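Local coordinates for Fe-regulated protein B (Neisseria meningitidis, PDB 4AIP) that is a TonB-dependent transporter of the outer membrane that takes up iron, possibly as a siderophore complex, at residues 495-509 with 529-543. Residues are numbered along the deposited sequence; the frame is centred on the assembly and turned at random.
Sequences WSFSASHNYASRSPR and TKAERARNTEIGFNY
Tyr503 meets two arginines of the neighbouring strand on the outer side of the barrel wall. Its CD2 lies 3.6 Å from Arg533 CZ, over the centre of the guanidinium face, with the two planes only 25° apart. Arg535 instead lays its aliphatic part over the phenol, CG 3.4 Å from Tyr503 CZ, and its chain bends at chi2 and chi3 as it runs alongside the ring. Next comes His501: with CG anti to the backbone N (chi1 -172°), its ring swings toward the neighbouring strand. Its ND1 meets Thr537 OG1 at 3.0 Å, a bent hydrogen bond at the ring edge in which either partner could donate.

Strands 495-506 and 532-543 are antiparallel neighbours in the transmembrane barrel, zipped by backbone hydrogen bonds from Ser496–Asn542 to Arg506–Glu532. Further along the same outer face the pairing is looser and apolar: Ala499 CB is 4.1 Å from Ile539 CG2, and Phe497 only brushes the CB of Phe541. At the far end Tyr543 turns its edge to the face of Trp495, CD1 3.5 Å from Trp495 CE2, with planes at 58°.

The opposite face, carrying Ser500, Asn502, Ala504, Arg506 and Glu538, is largely buried against the plug. There Arg506 forms a salt bridge with Asp118, and Glu538 pairs with Arg110. Just past the strand, Arg509 NH2 donates an almost straight bond to Glu532 OE1 (3.0 Å), in the guanidinium plane but above that of the carboxylate; NH2 also bonds Asn115 O. Buried charge is thus paired on the lumen side. Outside, Trp495/Tyr543 to Ala499/Ile539 suit lipid, while the arginine-rich end is consistent with the wall leaving the apolar layer.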
# COMPACT_ATOMS: atom_id res chain seq x y z
N TRP B 495 45.58 26.92 14.71
CA TRP B 495 45.93 25.74 15.52
C TRP B 495 45.14 25.60 16.78
O TRP B 495 45.05 26.59 17.55
CB TRP B 495 47.35 25.84 16.00
CG TRP B 495 48.40 25.79 14.99
CD1 TRP B 495 49.01 26.85 14.35
CD2 TRP B 495 49.06 24.61 14.53
NE1 TRP B 495 50.00 26.39 13.49
CE2 TRP B 495 50.05 25.02 13.58
CE3 TRP B 495 48.90 23.23 14.81
CZ2 TRP B 495 50.88 24.10 12.90
CZ3 TRP B 495 49.71 22.30 14.12
CH2 TRP B 495 50.70 22.74 13.18
N SER B 496 44.68 24.36 17.04
CA SER B 496 44.20 23.94 18.34
C SER B 496 44.86 22.67 18.75
O SER B 496 45.31 21.93 17.90
CB SER B 496 42.71 23.66 18.29
OG SER B 496 42.08 24.70 17.59
N PHE B 497 44.88 22.41 20.06
CA PHE B 497 45.34 21.16 20.64
C PHE B 497 44.38 20.89 21.78
O PHE B 497 43.77 21.82 22.31
CB PHE B 497 46.77 21.30 21.16
CG PHE B 497 47.73 21.91 20.18
CD1 PHE B 497 47.81 23.30 20.03
CD2 PHE B 497 48.53 21.10 19.39
CE1 PHE B 497 48.67 23.87 19.09
CE2 PHE B 497 49.37 21.64 18.44
CZ PHE B 497 49.46 23.04 18.29
N SER B 498 44.25 19.63 22.17
CA SER B 498 43.13 19.22 22.97
C SER B 498 43.49 18.08 23.82
O SER B 498 44.32 17.24 23.43
CB SER B 498 42.05 18.62 22.09
OG SER B 498 41.78 19.48 21.03
N ALA B 499 42.77 17.98 24.93
CA ALA B 499 42.86 16.87 25.84
C ALA B 499 41.59 16.88 26.65
O ALA B 499 41.08 17.94 26.95
CB ALA B 499 44.10 17.00 26.77
N SER B 500 41.12 15.69 26.98
CA SER B 500 39.92 15.51 27.77
C SER B 500 40.05 14.23 28.60
O SER B 500 40.84 13.33 28.29
CB SER B 500 38.65 15.53 26.89
OG SER B 500 38.63 14.42 26.01
N HIS B 501 39.29 14.18 29.68
CA HIS B 501 39.32 13.05 30.59
C HIS B 501 37.90 12.91 31.09
O HIS B 501 37.45 13.66 31.95
CB HIS B 501 40.35 13.27 31.72
CG HIS B 501 40.57 12.07 32.59
ND1 HIS B 501 41.01 10.86 32.10
CD2 HIS B 501 40.41 11.91 33.92
CE1 HIS B 501 41.08 9.99 33.10
NE2 HIS B 501 40.73 10.60 34.21
N ASN B 502 37.18 11.99 30.47
CA ASN B 502 35.74 11.96 30.58
C ASN B 502 35.33 10.64 31.13
O ASN B 502 35.76 9.60 30.64
CB ASN B 502 35.09 12.12 29.21
CG ASN B 502 35.24 13.51 28.61
OD1 ASN B 502 35.58 14.47 29.30
ND2 ASN B 502 34.93 13.63 27.32
N TYR B 503 34.47 10.70 32.12
CA TYR B 503 33.81 9.55 32.68
C TYR B 503 32.36 9.53 32.25
O TYR B 503 31.70 10.59 32.16
CB TYR B 503 33.81 9.64 34.21
CG TYR B 503 35.12 9.29 34.83
CD1 TYR B 503 36.12 10.25 35.01
CD2 TYR B 503 35.35 7.98 35.25
CE1 TYR B 503 37.36 9.91 35.59
CE2 TYR B 503 36.54 7.63 35.85
CZ TYR B 503 37.55 8.59 36.02
OH TYR B 503 38.76 8.18 36.59
N ALA B 504 31.88 8.33 32.00
CA ALA B 504 30.49 8.14 31.66
C ALA B 504 30.04 6.74 32.02
O ALA B 504 30.87 5.80 32.18
CB ALA B 504 30.25 8.42 30.19
N SER B 505 28.73 6.58 32.15
CA SER B 505 28.21 5.30 32.52
C SER B 505 27.07 4.86 31.62
O SER B 505 26.42 5.67 31.00
CB SER B 505 27.79 5.31 34.00
OG SER B 505 26.70 6.20 34.16
N ARG B 506 26.84 3.56 31.56
CA ARG B 506 25.89 3.01 30.64
C ARG B 506 25.21 1.81 31.29
O ARG B 506 25.86 0.79 31.61
CB ARG B 506 26.59 2.64 29.31
CG ARG B 506 25.73 2.02 28.23
CD ARG B 506 26.16 2.49 26.84
NE ARG B 506 25.39 1.84 25.77
CZ ARG B 506 24.61 2.46 24.88
NH1 ARG B 506 24.47 3.77 24.90
NH2 ARG B 506 23.98 1.75 23.96
N SER B 507 23.91 1.94 31.50
CA SER B 507 23.11 0.95 32.21
C SER B 507 22.95 -0.37 31.47
O SER B 507 22.94 -0.40 30.27
CB SER B 507 21.71 1.50 32.57
OG SER B 507 21.22 2.42 31.61
N PRO B 508 22.74 -1.47 32.19
CA PRO B 508 22.52 -2.75 31.49
C PRO B 508 21.50 -2.62 30.37
O PRO B 508 20.61 -1.81 30.47
CB PRO B 508 21.92 -3.64 32.61
CG PRO B 508 22.50 -3.08 33.80
CD PRO B 508 22.55 -1.60 33.64
N ARG B 509 21.63 -3.41 29.32
CA ARG B 509 20.57 -3.45 28.33
C ARG B 509 19.66 -4.56 28.68
O ARG B 509 20.10 -5.58 29.21
CB ARG B 509 21.07 -3.72 26.93
CG ARG B 509 22.43 -3.25 26.67
CD ARG B 509 22.53 -1.72 26.56
NE ARG B 509 23.95 -1.46 26.34
CZ ARG B 509 24.89 -1.33 27.28
NH1 ARG B 509 24.59 -1.32 28.59
NH2 ARG B 509 26.16 -1.19 26.91
N THR B 529 24.07 -5.66 40.40
CA THR B 529 24.60 -5.35 39.08
C THR B 529 24.56 -3.90 38.85
O THR B 529 23.69 -3.22 39.36
CB THR B 529 24.13 -6.23 37.90
OG1 THR B 529 23.71 -5.42 36.79
CG2 THR B 529 23.09 -7.13 38.29
N LYS B 530 25.54 -3.40 38.13
CA LYS B 530 25.64 -1.97 37.97
C LYS B 530 25.99 -1.61 36.58
O LYS B 530 26.14 -2.45 35.71
CB LYS B 530 26.69 -1.44 38.88
CG LYS B 530 27.78 -2.47 39.06
CD LYS B 530 28.97 -1.80 39.56
CE LYS B 530 28.60 -0.91 40.78
NZ LYS B 530 28.15 -1.80 41.90
N ALA B 531 26.12 -0.31 36.40
CA ALA B 531 26.31 0.22 35.09
C ALA B 531 27.79 0.07 34.73
O ALA B 531 28.64 0.03 35.59
CB ALA B 531 25.87 1.71 35.05
N GLU B 532 28.04 -0.03 33.44
CA GLU B 532 29.37 0.04 32.86
C GLU B 532 29.87 1.45 33.04
O GLU B 532 29.07 2.41 32.99
CB GLU B 532 29.29 -0.24 31.36
CG GLU B 532 28.92 -1.67 31.08
CD GLU B 532 28.68 -1.98 29.61
OE1 GLU B 532 28.41 -1.01 28.84
OE2 GLU B 532 28.74 -3.18 29.25
N ARG B 533 31.17 1.62 33.19
CA ARG B 533 31.68 2.92 33.44
C ARG B 533 32.98 3.15 32.74
O ARG B 533 33.95 2.45 32.98
CB ARG B 533 31.84 3.15 34.92
CG ARG B 533 32.18 4.58 35.19
CD ARG B 533 32.09 4.81 36.66
NE ARG B 533 32.07 6.25 36.97
CZ ARG B 533 32.96 6.87 37.73
NH1 ARG B 533 33.94 6.22 38.34
NH2 ARG B 533 32.87 8.17 37.87
N ALA B 534 32.99 4.20 31.93
CA ALA B 534 34.06 4.46 30.99
C ALA B 534 34.93 5.55 31.52
O ALA B 534 34.43 6.54 32.07
CB ALA B 534 33.48 4.92 29.61
N ARG B 535 36.24 5.41 31.27
CA ARG B 535 37.19 6.43 31.57
C ARG B 535 37.92 6.61 30.27
O ARG B 535 38.68 5.72 29.81
CB ARG B 535 38.13 5.97 32.71
CG ARG B 535 38.98 7.11 33.36
CD ARG B 535 40.43 6.76 33.65
NE ARG B 535 40.52 5.41 34.18
CZ ARG B 535 41.53 4.56 33.97
NH1 ARG B 535 42.56 4.92 33.24
NH2 ARG B 535 41.51 3.33 34.48
N ASN B 536 37.67 7.74 29.63
CA ASN B 536 38.16 7.97 28.33
C ASN B 536 39.09 9.19 28.37
O ASN B 536 38.69 10.30 28.74
CB ASN B 536 37.01 8.14 27.34
CG ASN B 536 37.47 8.65 25.99
OD1 ASN B 536 38.05 7.90 25.16
ND2 ASN B 536 37.26 9.97 25.76
N THR B 537 40.34 8.97 27.98
CA THR B 537 41.31 10.05 27.96
C THR B 537 41.74 10.20 26.56
O THR B 537 42.00 9.18 25.89
CB THR B 537 42.59 9.63 28.72
OG1 THR B 537 42.22 9.13 30.02
CG2 THR B 537 43.54 10.82 28.84
N GLU B 538 41.87 11.44 26.10
CA GLU B 538 42.37 11.58 24.75
C GLU B 538 42.99 12.91 24.44
O GLU B 538 42.70 13.90 25.11
CB GLU B 538 41.27 11.18 23.77
CG GLU B 538 40.27 12.14 23.33
CD GLU B 538 39.46 11.50 22.20
OE1 GLU B 538 38.59 10.61 22.50
OE2 GLU B 538 39.74 11.88 21.01
N ILE B 539 43.86 12.93 23.44
CA ILE B 539 44.50 14.18 22.96
C ILE B 539 44.22 14.42 21.47
O ILE B 539 43.82 13.47 20.76
CB ILE B 539 46.02 14.13 23.16
CG1 ILE B 539 46.56 12.77 22.71
CG2 ILE B 539 46.33 14.32 24.69
CD1 ILE B 539 47.94 12.80 22.17
N GLY B 540 44.45 15.64 21.00
CA GLY B 540 44.14 15.96 19.64
C GLY B 540 44.72 17.25 19.16
O GLY B 540 45.21 18.04 19.96
N PHE B 541 44.73 17.45 17.86
CA PHE B 541 45.16 18.72 17.33
C PHE B 541 44.31 18.98 16.10
O PHE B 541 43.84 18.01 15.48
CB PHE B 541 46.66 18.68 16.99
CG PHE B 541 46.97 18.00 15.69
CD1 PHE B 541 46.97 18.73 14.50
CD2 PHE B 541 47.26 16.64 15.64
CE1 PHE B 541 47.26 18.08 13.24
CE2 PHE B 541 47.56 16.00 14.41
CZ PHE B 541 47.57 16.73 13.22
N ASN B 542 44.15 20.26 15.77
CA ASN B 542 43.55 20.66 14.51
C ASN B 542 44.40 21.73 13.88
O ASN B 542 44.70 22.77 14.50
CB ASN B 542 42.16 21.22 14.68
CG ASN B 542 41.22 20.24 15.34
OD1 ASN B 542 40.48 19.55 14.63
ND2 ASN B 542 41.27 20.14 16.69
N TYR B 543 44.75 21.51 12.63
CA TYR B 543 45.32 22.55 11.85
C TYR B 543 44.30 22.92 10.72
O TYR B 543 43.64 22.03 10.17
CB TYR B 543 46.69 22.09 11.35
CG TYR B 543 47.25 23.09 10.44
CD1 TYR B 543 47.86 24.22 10.95
CD2 TYR B 543 47.09 22.97 9.06
CE1 TYR B 543 48.37 25.19 10.13
CE2 TYR B 543 47.58 23.94 8.21
CZ TYR B 543 48.22 25.06 8.77
OH TYR B 543 48.73 26.06 7.98